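Local coordinates for OxsB protein (Bacillus megaterium, PDB 5UL3) that uses cobalamin, a [4Fe-4S] cluster and S-adenosylmethionine to carry out the oxidative ring contraction of dAMP to an oxetane aldehyde in oxetanocin A biosynthesis, at residues T280-F283 and K284-V287. Sequence-based numbering, arbitrary orientation.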
# COMPACT_ATOMS: atom_id res chain seq x y z
N THR A 280 17.61 4.36 10.99
CA THR A 280 16.66 3.41 10.44
C THR A 280 16.23 2.38 11.49
O THR A 280 17.05 1.87 12.27
CB THR A 280 17.27 2.72 9.22
OG1 THR A 280 17.51 3.72 8.22
CG2 THR A 280 16.29 1.68 8.66
N VAL A 281 14.92 2.11 11.53
CA VAL A 281 14.38 1.27 12.60
C VAL A 281 14.86 -0.17 12.46
O VAL A 281 14.97 -0.71 11.35
CB VAL A 281 12.84 1.35 12.58
CG1 VAL A 281 12.22 0.30 13.52
CG2 VAL A 281 12.40 2.76 13.01
N ASN A 282 15.16 -0.80 13.59
CA ASN A 282 15.50 -2.22 13.61
C ASN A 282 14.20 -3.02 13.45
O ASN A 282 13.65 -3.58 14.40
CB ASN A 282 16.25 -2.56 14.89
CG ASN A 282 16.62 -4.01 14.98
OD1 ASN A 282 16.56 -4.74 13.98
ND2 ASN A 282 17.03 -4.45 16.17
N PHE A 283 13.70 -3.03 12.20
CA PHE A 283 12.39 -3.61 11.90
C PHE A 283 12.34 -5.10 12.22
O PHE A 283 11.33 -5.59 12.74
CB PHE A 283 12.06 -3.37 10.42
CG PHE A 283 10.67 -3.79 10.01
CD1 PHE A 283 9.55 -3.15 10.52
CD2 PHE A 283 10.50 -4.80 9.06
CE1 PHE A 283 8.26 -3.52 10.11
CE2 PHE A 283 9.23 -5.17 8.66
CZ PHE A 283 8.11 -4.53 9.19
N LYS A 284 13.45 -5.81 11.97
CA LYS A 284 13.57 -7.25 12.14
C LYS A 284 12.91 -7.75 13.41
O LYS A 284 12.18 -8.76 13.39
CB LYS A 284 15.04 -7.66 12.16
CG LYS A 284 15.24 -9.12 12.51
CD LYS A 284 16.56 -9.65 11.97
CE LYS A 284 16.62 -11.17 12.04
NZ LYS A 284 17.82 -11.72 11.34
N GLU A 285 13.13 -7.04 14.51
CA GLU A 285 12.66 -7.54 15.80
C GLU A 285 12.02 -6.50 16.71
O GLU A 285 11.59 -6.87 17.80
CB GLU A 285 13.82 -8.19 16.55
CG GLU A 285 15.04 -7.29 16.68
CD GLU A 285 16.32 -8.10 16.81
OE1 GLU A 285 17.35 -7.54 17.29
OE2 GLU A 285 16.30 -9.29 16.44
N GLU A 286 11.94 -5.23 16.33
CA GLU A 286 11.36 -4.27 17.26
C GLU A 286 9.93 -3.86 16.91
O GLU A 286 9.28 -3.23 17.74
CB GLU A 286 12.23 -3.02 17.35
CG GLU A 286 13.61 -3.36 17.93
CD GLU A 286 14.48 -2.15 18.17
OE1 GLU A 286 13.99 -1.02 18.03
OE2 GLU A 286 15.67 -2.35 18.49
N VAL A 287 9.44 -4.19 15.72
CA VAL A 287 8.11 -3.76 15.32
C VAL A 287 7.21 -5.00 15.31
O VAL A 287 7.38 -5.89 14.46
CB VAL A 287 8.12 -3.05 13.96
CG1 VAL A 287 6.71 -2.64 13.58
CG2 VAL A 287 8.99 -1.80 14.03
O HOH W 1 9.70 -7.04 14.35
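Val287 folds back against Val281 and Phe283 on the apolar, close-packed side of the turn, where residues flanking helix 283-286 meet. Its CB lies 3.7 Å from Phe283 CD1, CG1 reaches CE1 of the same ring, and CG2 meets Val281 CG1 at 3.9 Å. Phe283 CG is anti to the backbone N (chi1 -174°), which carries the ring back alongside Val287. An inverse gamma turn centred on Asn282 (weak Phe283 N to Val281 O bond) leads into the single helical turn, whose i to i+4 bond runs from Glu286 N to Asn282 O, 3.1 Å long and almost in line with the carbonyl (C=O...N angle 169°); Glu285 N adds a weak one. A water 2.7 Å from Phe283 O and 2.6 Å from Val287 O links the two.

The other side is polar and looser. Asn282, at the N-cap, makes no side-chain capping bond; instead ND2 donates to Glu285 OE1 at 3.3 Å, nearly within its own amide plane but 33° out of the carboxylate plane, and weakly to Glu286 OE2. Glu285 and Lys284 are exposed here, whereas Glu286 OE1 is held by Tyr243 OH, which also bonds Asn282 N.

Strand 273-275, before the turn, is outermost in the mixed sheet containing the parallel Rossmann strands; Val281 and Val287 rest on Glu242, a cobalamin-binding residue of helix 242-252, and Phe283 touches Leu333 before helix 335-351.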